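PDB 6W5G: BAT-2 beta-lactamase from Bacillus atrophaeus, which hydrolyses the amide bond of beta-lactam antibiotics as a class D beta-lactamase, probably conferring resistance to them on its Gram-positive host. Local coordinates for residues Ser35-Asp40 against Gly48-His53; Lys90-Glu95 against Gln130-Asp135; Ser119-Ser124 against Lys195-Met200; Asp177-Leu182 against Ser237-Thr242. All blocks are in the same frame, centred on the assembly; numbering follows the deposited sequence.

Contact 1 (Ser35-Asp40 against Gly48-His53)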
loop_
_atom_site.group_PDB
_atom_site.type_symbol
_atom_site.label_atom_id
_atom_site.label_comp_id
_atom_site.label_asym_id
_atom_site.label_seq_id
_atom_site.Cartn_x
_atom_site.Cartn_y
_atom_site.Cartn_z
ATOM N N SER A 35 3.271 -22.286 4.389
ATOM C CA SER A 35 4.378 -22.951 3.707
ATOM C C SER A 35 3.898 -23.888 2.606
ATOM O O SER A 35 4.681 -24.234 1.718
ATOM C CB SER A 35 5.294 -23.700 4.686
ATOM O OG SER A 35 5.485 -22.961 5.881
ATOM N N LYS A 36 2.636 -24.320 2.646
ATOM C CA LYS A 36 2.084 -25.222 1.644
ATOM C C LYS A 36 1.207 -24.504 0.624
ATOM O O LYS A 36 0.474 -25.163 -0.122
ATOM C CB LYS A 36 1.313 -26.372 2.301
ATOM C CG LYS A 36 2.041 -27.075 3.433
ATOM C CD LYS A 36 1.475 -28.477 3.621
ATOM C CE LYS A 36 2.568 -29.494 3.953
ATOM N NZ LYS A 36 3.057 -29.341 5.351
ATOM N N LEU A 37 1.264 -23.175 0.572
ATOM C CA LEU A 37 0.481 -22.440 -0.410
ATOM C C LEU A 37 0.920 -22.778 -1.827
ATOM O O LEU A 37 2.079 -23.118 -2.084
ATOM C CB LEU A 37 0.644 -20.933 -0.207
ATOM C CG LEU A 37 -0.563 -20.187 0.358
ATOM C CD1 LEU A 37 -0.944 -20.695 1.741
ATOM C CD2 LEU A 37 -0.290 -18.685 0.354
ATOM N N ASN A 38 -0.030 -22.692 -2.754
ATOM C CA ASN A 38 0.293 -22.663 -4.171
ATOM C C ASN A 38 -0.642 -21.685 -4.856
ATOM O O ASN A 38 -1.866 -21.779 -4.718
ATOM C CB ASN A 38 0.201 -24.034 -4.838
ATOM C CG ASN A 38 0.819 -24.026 -6.227
ATOM O OD1 ASN A 38 0.229 -23.504 -7.168
ATOM N ND2 ASN A 38 2.020 -24.592 -6.356
ATOM N N VAL A 39 -0.056 -20.741 -5.579
ATOM C CA VAL A 39 -0.807 -19.681 -6.229
ATOM C C VAL A 39 -0.544 -19.652 -7.732
ATOM O O VAL A 39 -0.866 -18.675 -8.393
ATOM C CB VAL A 39 -0.547 -18.314 -5.565
ATOM C CG1 VAL A 39 -0.885 -18.362 -4.071
ATOM C CG2 VAL A 39 0.909 -17.888 -5.774
ATOM N N ASP A 40 0.035 -20.736 -8.268
ATOM C CA ASP A 40 0.429 -20.781 -9.674
ATOM C C ASP A 40 -0.723 -20.414 -10.595
ATOM O O ASP A 40 -0.530 -19.714 -11.597
ATOM C CB ASP A 40 0.912 -22.190 -10.035
ATOM C CG ASP A 40 2.264 -22.532 -9.430
ATOM O OD1 ASP A 40 2.909 -21.653 -8.827
ATOM O OD2 ASP A 40 2.684 -23.702 -9.572
ATOM N N GLY A 48 4.628 -11.888 -12.041
ATOM C CA GLY A 48 4.307 -11.292 -10.760
ATOM C C GLY A 48 4.892 -12.059 -9.596
ATOM O O GLY A 48 5.458 -13.145 -9.747
ATOM N N THR A 49 4.744 -11.462 -8.418
ATOM C CA THR A 49 5.168 -12.064 -7.167
ATOM C C THR A 49 4.051 -11.926 -6.136
ATOM O O THR A 49 3.247 -10.988 -6.185
ATOM C CB THR A 49 6.491 -11.438 -6.669
ATOM O OG1 THR A 49 6.887 -12.051 -5.437
ATOM C CG2 THR A 49 6.351 -9.936 -6.470
ATOM N N PHE A 50 3.997 -12.889 -5.218
ATOM C CA PHE A 50 3.052 -12.878 -4.111
ATOM C C PHE A 50 3.788 -13.258 -2.836
ATOM O O PHE A 50 4.534 -14.244 -2.813
ATOM C CB PHE A 50 1.891 -13.855 -4.341
ATOM C CG PHE A 50 0.883 -13.858 -3.226
ATOM C CD1 PHE A 50 0.075 -12.754 -3.012
ATOM C CD2 PHE A 50 0.758 -14.952 -2.376
ATOM C CE1 PHE A 50 -0.851 -12.734 -1.978
ATOM C CE2 PHE A 50 -0.176 -14.945 -1.340
ATOM C CZ PHE A 50 -0.982 -13.832 -1.143
ATOM N N ILE A 51 3.581 -12.473 -1.782
ATOM C CA ILE A 51 4.175 -12.721 -0.474
ATOM C C ILE A 51 3.046 -12.764 0.542
ATOM O O ILE A 51 2.208 -11.857 0.571
ATOM C CB ILE A 51 5.169 -11.606 -0.102
ATOM C CG1 ILE A 51 6.263 -11.483 -1.164
ATOM C CG2 ILE A 51 5.772 -11.866 1.272
ATOM C CD1 ILE A 51 6.755 -10.061 -1.343
ATOM N N LEU A 52 3.019 -13.808 1.372
ATOM C CA LEU A 52 2.030 -13.925 2.441
ATOM C C LEU A 52 2.739 -14.285 3.737
ATOM O O LEU A 52 3.411 -15.316 3.811
ATOM C CB LEU A 52 0.970 -14.982 2.112
ATOM C CG LEU A 52 -0.219 -15.060 3.080
ATOM C CD1 LEU A 52 -1.068 -13.789 3.031
ATOM C CD2 LEU A 52 -1.061 -16.284 2.774
ATOM N N HIS A 53 2.592 -13.445 4.758
ATOM C CA HIS A 53 3.217 -13.694 6.052
ATOM C C HIS A 53 2.143 -13.978 7.093
ATOM O O HIS A 53 1.274 -13.135 7.341
ATOM C CB HIS A 53 4.078 -12.512 6.493
ATOM C CG HIS A 53 4.676 -12.695 7.849
ATOM N ND1 HIS A 53 5.784 -13.486 8.066
ATOM C CD2 HIS A 53 4.307 -12.221 9.062
ATOM C CE1 HIS A 53 6.080 -13.482 9.355
ATOM N NE2 HIS A 53 5.199 -12.724 9.981
#
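L37 meets L52 methyl to methyl, and this is the tight end of the contact: L37 CD2 lies 3.5 Å from L52 CD2, closer than two methyl groups usually settle. The same L37 CD2 also reaches F50, arriving at the edge of the ring near its plane, 4.1 Å from F50 CE2. One methyl thus bridges two alternate residues of strand 48-53. F50 and L52 both carry CG anti to the backbone N (chi1 -179° and -172°), which extends ring and leucine fork from the strand toward the loop. V39 CG1 approaches F50 CD2 obliquely, also at 4.1 Å. All four touching residues are buried, and no hydrogen bond crosses between the segments.

The outer side of the loop is polar and more open. There N38 folds back on its own chain: its OD1 accepts from D40 N at 3.0 Å, the donor standing well above the carbonyl plane, while a weak bond from ND2 runs to the carboxylate of the exposed D40. The backbone of N38 is tied to K261 and Y262, at the end of helix 248-261 and just past it. An Asx turn on the outside and alternating apolar side chains within describe an irregular N-terminal segment laid over strands 48-54 and 59-63, at one edge of the antiparallel sheet of the serine beta-lactamase fold.

Contact 2 (Lys90-Glu95 against Gln130-Asp135); sequences KAVRDE and QAMARD
A91 and V92 meet helix 130-135 through M132 and D135, and the contact divides into an apolar part and a water-mediated one. M132 is central to the apolar part. Its CG is turned away from the backbone N (chi1 -177°) and the chain runs on extended to the sulfur, then bends so that the terminal methyl turns aside. The sulfur therefore lies against the fork of V92, with M132 SD 3.7 Å from V92 CG2 and 3.9 Å from V92 CG1, the two side chains crossing at about a right angle. Nearer the root of M132, its CG lies 4.2 Å from A91 CB. The same A91 CB rests on the aliphatic part of D135, 4.1 Å from D135 CB. L117 of helix 117-122 touches both V92 and M132.

The polar part consists of a single water. It donates to A91 O at 2.9 Å and to D135 OD2 at 2.6 Å, joining the loop backbone to the helix side chain where no direct hydrogen bond does so. K99 forms a long, weak ion pair with the same carboxylate oxygen.

K90, with positive phi, ends helix 81-88 in a Schellman motif, and the chain then touches helix 126-136 before turning off. Sulfur and methyl groups seal the buried side, whereas the solvent side relies on a carboxylate accepting a hydrogen bond from water, consistent with a charged D135.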
loop_
_atom_site.group_PDB
_atom_site.type_symbol
_atom_site.label_atom_id
_atom_site.label_comp_id
_atom_site.label_asym_id
_atom_site.label_seq_id
_atom_site.Cartn_x
_atom_site.Cartn_y
_atom_site.Cartn_z
ATOM N N LYS A 90 1.850 17.095 11.116
ATOM C CA LYS A 90 0.710 18.009 11.137
ATOM C C LYS A 90 0.540 18.766 9.825
ATOM O O LYS A 90 -0.027 19.864 9.802
ATOM C CB LYS A 90 0.710 18.944 12.352
ATOM C CG LYS A 90 0.704 18.201 13.680
ATOM C CD LYS A 90 0.819 19.146 14.859
ATOM C CE LYS A 90 1.025 18.367 16.149
ATOM N NZ LYS A 90 -0.087 17.402 16.402
ATOM N N ALA A 91 1.004 18.168 8.722
ATOM C CA ALA A 91 0.667 18.705 7.409
ATOM C C ALA A 91 -0.825 18.558 7.137
ATOM O O ALA A 91 -1.418 19.386 6.431
ATOM C CB ALA A 91 1.493 18.020 6.321
ATOM N N VAL A 92 -1.440 17.516 7.699
ATOM C CA VAL A 92 -2.881 17.317 7.690
ATOM C C VAL A 92 -3.304 16.960 9.107
ATOM O O VAL A 92 -2.512 16.461 9.911
ATOM C CB VAL A 92 -3.335 16.229 6.689
ATOM C CG1 VAL A 92 -3.195 16.724 5.253
ATOM C CG2 VAL A 92 -2.539 14.942 6.894
ATOM N N ARG A 93 -4.582 17.197 9.400
ATOM C CA ARG A 93 -5.079 17.096 10.768
ATOM C C ARG A 93 -5.520 15.685 11.143
ATOM O O ARG A 93 -5.268 15.236 12.267
ATOM C CB ARG A 93 -6.250 18.064 10.947
ATOM C CG ARG A 93 -6.991 17.958 12.262
ATOM C CD ARG A 93 -8.280 18.792 12.212
ATOM N NE ARG A 93 -8.020 20.201 11.930
ATOM C CZ ARG A 93 -8.254 20.800 10.764
ATOM N NH1 ARG A 93 -8.764 20.120 9.743
ATOM N NH2 ARG A 93 -7.987 22.092 10.622
ATOM N N ASP A 94 -6.200 14.998 10.238
ATOM C CA ASP A 94 -6.791 13.685 10.490
ATOM C C ASP A 94 -7.236 13.117 9.141
ATOM O O ASP A 94 -6.945 13.689 8.081
ATOM C CB ASP A 94 -7.907 13.755 11.544
ATOM C CG ASP A 94 -9.004 14.746 11.179
ATOM O OD1 ASP A 94 -9.284 14.916 9.979
ATOM O OD2 ASP A 94 -9.610 15.344 12.100
ATOM N N GLU A 95 -7.946 11.989 9.186
ATOM C CA GLU A 95 -8.404 11.320 7.970
ATOM C C GLU A 95 -9.467 12.117 7.231
ATOM O O GLU A 95 -9.798 11.781 6.085
ATOM C CB GLU A 95 -8.944 9.926 8.306
ATOM C CG GLU A 95 -10.239 9.921 9.122
ATOM C CD GLU A 95 -10.014 9.827 10.623
ATOM O OE1 GLU A 95 -10.532 8.881 11.246
ATOM O OE2 GLU A 95 -9.342 10.711 11.189
ATOM N N GLN A 130 -0.091 14.904 -3.421
ATOM C CA GLN A 130 0.930 15.835 -3.903
ATOM C C GLN A 130 0.892 17.141 -3.117
ATOM O O GLN A 130 1.938 17.675 -2.734
ATOM C CB GLN A 130 0.739 16.116 -5.391
ATOM C CG GLN A 130 1.022 14.918 -6.293
ATOM C CD GLN A 130 0.780 15.231 -7.756
ATOM O OE1 GLN A 130 -0.295 15.706 -8.130
ATOM N NE2 GLN A 130 1.782 14.972 -8.593
ATOM N N ALA A 131 -0.307 17.678 -2.873
ATOM C CA ALA A 131 -0.413 18.874 -2.049
ATOM C C ALA A 131 0.156 18.631 -0.654
ATOM O O ALA A 131 0.916 19.454 -0.131
ATOM C CB ALA A 131 -1.873 19.334 -1.980
ATOM N N MET A 132 -0.173 17.486 -0.051
ATOM C CA MET A 132 0.353 17.169 1.274
ATOM C C MET A 132 1.870 17.020 1.252
ATOM O O MET A 132 2.566 17.512 2.154
ATOM C CB MET A 132 -0.296 15.893 1.796
ATOM C CG MET A 132 0.153 15.553 3.198
ATOM S SD MET A 132 -0.657 14.083 3.835
ATOM C CE MET A 132 0.057 12.819 2.778
ATOM N N ALA A 133 2.403 16.354 0.224
ATOM C CA ALA A 133 3.851 16.170 0.130
ATOM C C ALA A 133 4.576 17.506 0.050
ATOM O O ALA A 133 5.616 17.692 0.696
ATOM C CB ALA A 133 4.197 15.288 -1.073
ATOM N N ARG A 134 4.035 18.460 -0.721
ATOM C CA ARG A 134 4.642 19.787 -0.780
ATOM C C ARG A 134 4.660 20.450 0.596
ATOM O O ARG A 134 5.629 21.136 0.948
ATOM C CB ARG A 134 3.912 20.659 -1.802
ATOM C CG ARG A 134 4.063 20.198 -3.244
ATOM C CD ARG A 134 3.526 21.230 -4.235
ATOM N NE ARG A 134 2.071 21.358 -4.176
ATOM C CZ ARG A 134 1.222 20.657 -4.923
ATOM N NH1 ARG A 134 1.679 19.752 -5.781
ATOM N NH2 ARG A 134 -0.088 20.857 -4.802
ATOM N N ASP A 135 3.604 20.245 1.391
ATOM C CA ASP A 135 3.570 20.810 2.740
ATOM C C ASP A 135 4.563 20.116 3.665
ATOM O O ASP A 135 5.189 20.772 4.507
ATOM C CB ASP A 135 2.153 20.731 3.314
ATOM C CG ASP A 135 1.212 21.745 2.690
ATOM O OD1 ASP A 135 1.697 22.723 2.077
ATOM O OD2 ASP A 135 -0.015 21.559 2.814
HETATM O O HOH W 1 -1.138 19.295 3.582
#

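Contact 3 (Ser119-Ser124 against Lys195-Met200). With EDO (1,2-ethanediol), chain G; EDO (1,2-ethanediol), chain D; EDO (1,2-ethanediol), chain E.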
loop_
_atom_site.group_PDB
_atom_site.type_symbol
_atom_site.label_atom_id
_atom_site.label_comp_id
_atom_site.label_asym_id
_atom_site.label_seq_id
_atom_site.Cartn_x
_atom_site.Cartn_y
_atom_site.Cartn_z
ATOM N N SER A 119 -10.396 9.787 1.997
ATOM C CA SER A 119 -11.039 9.506 0.715
ATOM C C SER A 119 -10.021 9.507 -0.412
ATOM O O SER A 119 -10.169 8.755 -1.379
ATOM C CB SER A 119 -12.174 10.494 0.425
ATOM O OG SER A 119 -11.674 11.765 0.054
ATOM N N ALA A 120 -8.972 10.323 -0.292
ATOM C CA ALA A 120 -7.946 10.339 -1.327
ATOM C C ALA A 120 -7.109 9.066 -1.300
ATOM O O ALA A 120 -6.588 8.643 -2.339
ATOM C CB ALA A 120 -7.068 11.587 -1.194
ATOM N N MET A 121 -6.980 8.427 -0.137
ATOM C CA MET A 121 -6.373 7.101 -0.128
ATOM C C MET A 121 -7.277 6.091 -0.824
ATOM O O MET A 121 -6.830 5.341 -1.700
ATOM C CB MET A 121 -6.037 6.653 1.297
ATOM C CG MET A 121 -5.480 5.230 1.327
ATOM S SD MET A 121 -4.811 4.730 2.911
ATOM C CE MET A 121 -3.315 5.724 2.970
ATOM N N ARG A 122 -8.559 6.070 -0.457
ATOM C CA ARG A 122 -9.493 5.094 -1.016
ATOM C C ARG A 122 -9.558 5.177 -2.541
ATOM O O ARG A 122 -9.578 4.145 -3.227
ATOM C CB ARG A 122 -10.871 5.315 -0.392
ATOM C CG ARG A 122 -11.973 4.453 -0.960
ATOM C CD ARG A 122 -13.282 4.730 -0.212
ATOM N NE ARG A 122 -13.228 4.247 1.168
ATOM C CZ ARG A 122 -14.079 4.606 2.124
ATOM N NH1 ARG A 122 -15.057 5.467 1.859
ATOM N NH2 ARG A 122 -13.949 4.108 3.350
ATOM N N ASP A 123 -9.575 6.391 -3.088
ATOM C CA ASP A 123 -9.690 6.592 -4.523
ATOM C C ASP A 123 -8.366 6.932 -5.196
ATOM O O ASP A 123 -8.371 7.328 -6.366
ATOM C CB ASP A 123 -10.736 7.660 -4.839
ATOM C CG ASP A 123 -12.155 7.152 -4.667
ATOM O OD1 ASP A 123 -12.386 5.958 -4.939
ATOM O OD2 ASP A 123 -13.044 7.949 -4.298
ATOM N N SER A 124 -7.242 6.773 -4.494
ATOM C CA SER A 124 -5.910 7.031 -5.062
ATOM C C SER A 124 -5.844 8.399 -5.742
ATOM O O SER A 124 -5.398 8.537 -6.888
ATOM C CB SER A 124 -5.490 5.934 -6.042
ATOM O OG SER A 124 -5.372 4.683 -5.408
ATOM N N LYS A 195 -3.033 3.740 13.982
ATOM C CA LYS A 195 -4.401 3.230 13.972
ATOM C C LYS A 195 -5.241 3.934 12.909
ATOM O O LYS A 195 -6.006 3.284 12.186
ATOM C CB LYS A 195 -5.046 3.380 15.352
ATOM C CG LYS A 195 -4.429 2.519 16.457
ATOM C CD LYS A 195 -4.605 1.020 16.199
ATOM C CE LYS A 195 -4.430 0.181 17.475
ATOM N NZ LYS A 195 -3.065 0.299 18.086
ATOM N N THR A 196 -5.107 5.262 12.794
ATOM C CA THR A 196 -5.891 6.022 11.820
ATOM C C THR A 196 -5.568 5.595 10.394
ATOM O O THR A 196 -6.473 5.381 9.575
ATOM C CB THR A 196 -5.624 7.518 12.000
ATOM O OG1 THR A 196 -6.110 7.936 13.280
ATOM C CG2 THR A 196 -6.317 8.336 10.903
ATOM N N VAL A 197 -4.278 5.481 10.070
ATOM C CA VAL A 197 -3.898 5.131 8.706
ATOM C C VAL A 197 -4.321 3.704 8.388
ATOM O O VAL A 197 -4.798 3.418 7.285
ATOM C CB VAL A 197 -2.393 5.373 8.474
ATOM C CG1 VAL A 197 -1.967 4.815 7.108
ATOM C CG2 VAL A 197 -2.085 6.879 8.560
ATOM N N LYS A 198 -4.161 2.784 9.344
ATOM C CA LYS A 198 -4.657 1.434 9.098
ATOM C C LYS A 198 -6.163 1.435 8.836
ATOM O O LYS A 198 -6.635 0.767 7.910
ATOM C CB LYS A 198 -4.248 0.490 10.231
ATOM C CG LYS A 198 -2.752 0.125 10.145
ATOM C CD LYS A 198 -2.323 -0.903 11.188
ATOM C CE LYS A 198 -2.093 -0.252 12.547
ATOM N NZ LYS A 198 -1.648 -1.259 13.554
ATOM N N ARG A 199 -6.930 2.209 9.612
ATOM C CA ARG A 199 -8.371 2.294 9.370
ATOM C C ARG A 199 -8.665 2.850 7.978
ATOM O O ARG A 199 -9.608 2.400 7.303
ATOM C CB ARG A 199 -9.017 3.172 10.442
ATOM C CG ARG A 199 -10.474 2.914 10.689
ATOM C CD ARG A 199 -10.831 3.460 12.077
ATOM N NE ARG A 199 -10.543 4.893 12.197
ATOM C CZ ARG A 199 -9.741 5.425 13.118
ATOM N NH1 ARG A 199 -9.136 4.642 14.003
ATOM N NH2 ARG A 199 -9.538 6.740 13.152
ATOM N N MET A 200 -7.867 3.831 7.531
ATOM C CA MET A 200 -8.047 4.384 6.191
ATOM C C MET A 200 -7.810 3.350 5.101
ATOM O O MET A 200 -8.304 3.525 3.980
ATOM C CB MET A 200 -7.084 5.548 5.954
ATOM C CG MET A 200 -7.498 6.842 6.642
ATOM S SD MET A 200 -6.147 8.024 6.756
ATOM C CE MET A 200 -5.309 7.849 5.182
HETATM C C1 EDO G . -5.690 -2.767 13.159
HETATM O O1 EDO G . -5.090 -1.480 13.378
HETATM C C2 EDO G . -4.924 -3.807 13.964
HETATM O O2 EDO G . -3.522 -3.538 13.827
HETATM C C1 EDO D . -10.126 8.005 16.544
HETATM O O1 EDO D . -8.901 7.669 15.884
HETATM C C2 EDO D . -9.933 9.312 17.303
HETATM O O2 EDO D . -9.333 10.275 16.432
HETATM C C1 EDO E . -3.833 2.870 -7.919
HETATM O O1 EDO E . -4.288 3.016 -6.575
HETATM C C2 EDO E . -4.155 1.457 -8.375
HETATM O O2 EDO E . -5.570 1.238 -8.419
HETATM O O HOH W 2 -11.718 2.665 4.592
#
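The guanidinium of R122 reaches toward helix 195-200 through a water that lies at its edge, in plane, 2.9 Å from R122 NH2; the water passes a second, weak bond to R199 O. R199 has its own guanidinium folded back over its helix, so that one face looks onto T196 CA. At its edge, near the plane, an ethanediol (chain D), probably from the crystallisation liquor, is held, R199 NH2 donating to O1 at 3.0 Å; the same NH2 forms a salt bridge with E95.

Beneath this polar fringe two methionines cross at about a right angle. M121 swings its CG to the side opposite the backbone nitrogen (chi1 176°), is extended to SD and then bends, which brings its sulfur 3.9 Å from M200 CB and its methyl CE 3.7 Å from M200 CE. M200 sets out beside its own backbone N and also bends at the sulfur, its methyl turning back to M121. V197 stands farther off, its CG1 4.4 Å from M121 CE. Y129 of helix 126-136 packs against both methionines.

Helix 117-122 ends just past M121 in a Schellman motif, with S124 as the C-prime residue. By sequence, S124 is probably the serine of the class D SxV motif, here followed by valine and isoleucine, and S124 OG is hydrogen-bonded to K214 NZ of the KTG motif, as in class D active sites. An ethanediol (chain E) comes doubtfully close to S124 OG. K198 NZ donates to O2 of the chain G ethanediol at 3.0 Å and forms a salt bridge with E185.

Contact 4 (Asp177-Leu182 against Ser237-Thr242); sequences DFIEHL and SYIFVT
I239 sets off from its strand toward the helix, and I179 meets it methyl against methyl. The two isoleucines cross obliquely, their CG2 atoms 3.7 Å apart, with I179 CB itself only 4.0 Å from I239 CG2. In I179 it is the short branch that touches: CG2 takes the position across from the backbone nitrogen, while CG1 sets off beside that nitrogen and carries CD1 away from the strand.

I239 then spans a full residue step of the helix. Its CG2 also comes within 4.0 Å of the backbone E180 N, and its other branch puts CG1 4.2 Å from E180 CB. E180 presents just this root to the strand, for its chain is fully extended (chi1 -178°, chi2 176°) and carries the carboxylate farther from I239, where E180 OE2 forms a salt bridge with K184 NZ. E180 thus meets I239 with its CB and backbone N, not its carboxylate.

F230 of strand 225-233 touches both isoleucines, and Y183 comes to I239 from the next turn of helix 172-184. V241 continues the same face of strand 236-244 toward P172, E175 and K176, whereas F240 points away from the helix to meet F227.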
loop_
_atom_site.group_PDB
_atom_site.type_symbol
_atom_site.label_atom_id
_atom_site.label_comp_id
_atom_site.label_asym_id
_atom_site.label_seq_id
_atom_site.Cartn_x
_atom_site.Cartn_y
_atom_site.Cartn_z
ATOM N N ASP A 177 7.776 -5.884 4.601
ATOM C CA ASP A 177 8.361 -5.528 5.889
ATOM C C ASP A 177 7.772 -4.231 6.418
ATOM O O ASP A 177 7.472 -4.122 7.613
ATOM C CB ASP A 177 9.881 -5.398 5.772
ATOM C CG ASP A 177 10.568 -6.733 5.582
ATOM O OD1 ASP A 177 9.978 -7.778 5.937
ATOM O OD2 ASP A 177 11.710 -6.731 5.086
ATOM N N PHE A 178 7.600 -3.231 5.547
ATOM C CA PHE A 178 7.014 -1.972 5.992
ATOM C C PHE A 178 5.585 -2.177 6.496
ATOM O O PHE A 178 5.218 -1.684 7.569
ATOM C CB PHE A 178 7.052 -0.935 4.870
ATOM C CG PHE A 178 6.186 0.253 5.143
ATOM C CD1 PHE A 178 6.565 1.208 6.086
ATOM C CD2 PHE A 178 4.966 0.391 4.502
ATOM C CE1 PHE A 178 5.736 2.286 6.369
ATOM C CE2 PHE A 178 4.139 1.462 4.774
ATOM C CZ PHE A 178 4.522 2.413 5.704
ATOM N N ILE A 179 4.763 -2.907 5.735
ATOM C CA ILE A 179 3.385 -3.139 6.162
ATOM C C ILE A 179 3.352 -3.955 7.444
ATOM O O ILE A 179 2.523 -3.709 8.330
ATOM C CB ILE A 179 2.552 -3.782 5.035
ATOM C CG1 ILE A 179 2.450 -2.836 3.834
ATOM C CG2 ILE A 179 1.152 -4.168 5.548
ATOM C CD1 ILE A 179 1.745 -1.540 4.132
ATOM N N GLU A 180 4.260 -4.927 7.580
ATOM C CA GLU A 180 4.309 -5.701 8.817
ATOM C C GLU A 180 4.670 -4.815 10.007
ATOM O O GLU A 180 4.112 -4.972 11.103
ATOM C CB GLU A 180 5.300 -6.860 8.687
ATOM C CG GLU A 180 5.348 -7.722 9.946
ATOM C CD GLU A 180 6.250 -8.928 9.804
ATOM O OE1 GLU A 180 6.868 -9.089 8.734
ATOM O OE2 GLU A 180 6.352 -9.709 10.777
ATOM N N HIS A 181 5.595 -3.872 9.804
ATOM C CA HIS A 181 5.949 -2.938 10.868
ATOM C C HIS A 181 4.780 -2.031 11.220
ATOM O O HIS A 181 4.574 -1.707 12.394
ATOM C CB HIS A 181 7.177 -2.123 10.466
ATOM C CG HIS A 181 8.422 -2.943 10.338
ATOM N ND1 HIS A 181 9.471 -2.581 9.524
ATOM C CD2 HIS A 181 8.771 -4.123 10.900
ATOM C CE1 HIS A 181 10.427 -3.490 9.610
ATOM N NE2 HIS A 181 10.028 -4.436 10.441
ATOM N N LEU A 182 4.006 -1.609 10.217
ATOM C CA LEU A 182 2.817 -0.812 10.493
ATOM C C LEU A 182 1.780 -1.624 11.256
ATOM O O LEU A 182 1.183 -1.132 12.227
ATOM C CB LEU A 182 2.238 -0.290 9.183
ATOM C CG LEU A 182 0.913 0.464 9.306
ATOM C CD1 LEU A 182 1.029 1.634 10.278
ATOM C CD2 LEU A 182 0.418 0.925 7.933
ATOM N N SER A 237 -4.056 -13.381 11.555
ATOM C CA SER A 237 -3.835 -12.238 10.688
ATOM C C SER A 237 -2.647 -12.525 9.786
ATOM O O SER A 237 -1.753 -13.296 10.144
ATOM C CB SER A 237 -3.637 -10.944 11.478
ATOM O OG SER A 237 -2.585 -11.081 12.408
ATOM N N TYR A 238 -2.655 -11.898 8.611
ATOM C CA TYR A 238 -1.683 -12.176 7.565
ATOM C C TYR A 238 -1.343 -10.880 6.847
ATOM O O TYR A 238 -2.230 -10.072 6.571
ATOM C CB TYR A 238 -2.235 -13.190 6.544
ATOM C CG TYR A 238 -2.799 -14.451 7.177
ATOM C CD1 TYR A 238 -4.084 -14.472 7.722
ATOM C CD2 TYR A 238 -2.043 -15.618 7.240
ATOM C CE1 TYR A 238 -4.592 -15.611 8.314
ATOM C CE2 TYR A 238 -2.550 -16.772 7.825
ATOM C CZ TYR A 238 -3.824 -16.762 8.359
ATOM O OH TYR A 238 -4.333 -17.901 8.952
ATOM N N ILE A 239 -0.058 -10.688 6.553
ATOM C CA ILE A 239 0.438 -9.567 5.752
ATOM C C ILE A 239 0.620 -10.071 4.330
ATOM O O ILE A 239 1.112 -11.185 4.124
ATOM C CB ILE A 239 1.795 -9.070 6.294
ATOM C CG1 ILE A 239 1.805 -8.994 7.822
ATOM C CG2 ILE A 239 2.207 -7.750 5.641
ATOM C CD1 ILE A 239 0.783 -8.041 8.409
ATOM N N PHE A 240 0.250 -9.261 3.342
ATOM C CA PHE A 240 0.426 -9.694 1.963
ATOM C C PHE A 240 0.970 -8.569 1.095
ATOM O O PHE A 240 0.765 -7.379 1.365
ATOM C CB PHE A 240 -0.882 -10.234 1.353
ATOM C CG PHE A 240 -2.016 -9.254 1.422
ATOM C CD1 PHE A 240 -2.092 -8.177 0.539
ATOM C CD2 PHE A 240 -3.005 -9.401 2.384
ATOM C CE1 PHE A 240 -3.118 -7.255 0.634
ATOM C CE2 PHE A 240 -4.042 -8.491 2.473
ATOM C CZ PHE A 240 -4.104 -7.425 1.590
ATOM N N VAL A 241 1.660 -8.967 0.034
ATOM C CA VAL A 241 2.066 -8.063 -1.034
ATOM C C VAL A 241 1.890 -8.800 -2.351
ATOM O O VAL A 241 2.401 -9.913 -2.511
ATOM C CB VAL A 241 3.533 -7.621 -0.884
ATOM C CG1 VAL A 241 4.029 -6.960 -2.173
ATOM C CG2 VAL A 241 3.699 -6.687 0.309
ATOM N N THR A 242 1.174 -8.186 -3.289
ATOM C CA THR A 242 1.131 -8.652 -4.667
ATOM C C THR A 242 1.721 -7.565 -5.549
ATOM O O THR A 242 1.411 -6.383 -5.368
ATOM C CB THR A 242 -0.304 -8.959 -5.082
ATOM O OG1 THR A 242 -0.801 -10.023 -4.265
ATOM C CG2 THR A 242 -0.358 -9.379 -6.546
#

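How the contacts relate
Contacts 1 and 4 hold opposite faces of one sheet: strands 48-54 and 236-244 are neighbours, joined by H53 N to I239 O at 2.8 Å and I51 N to V241 O at 2.9 Å. Both are buried, mainly apolar and without a hydrogen bond across their segments. Contacts 2 and 3 belong to the helical part, contact 1 lying beyond the chain's centre from both. Each pairs methionine packing with a water at its margin, and contact 2 is the more exposed. They are joined by a salt bridge, E95 OE1 to R199 NH2, at 3.0 Å. Between the two groups, K198 NZ of contact 3 donates to L182 O of contact 4.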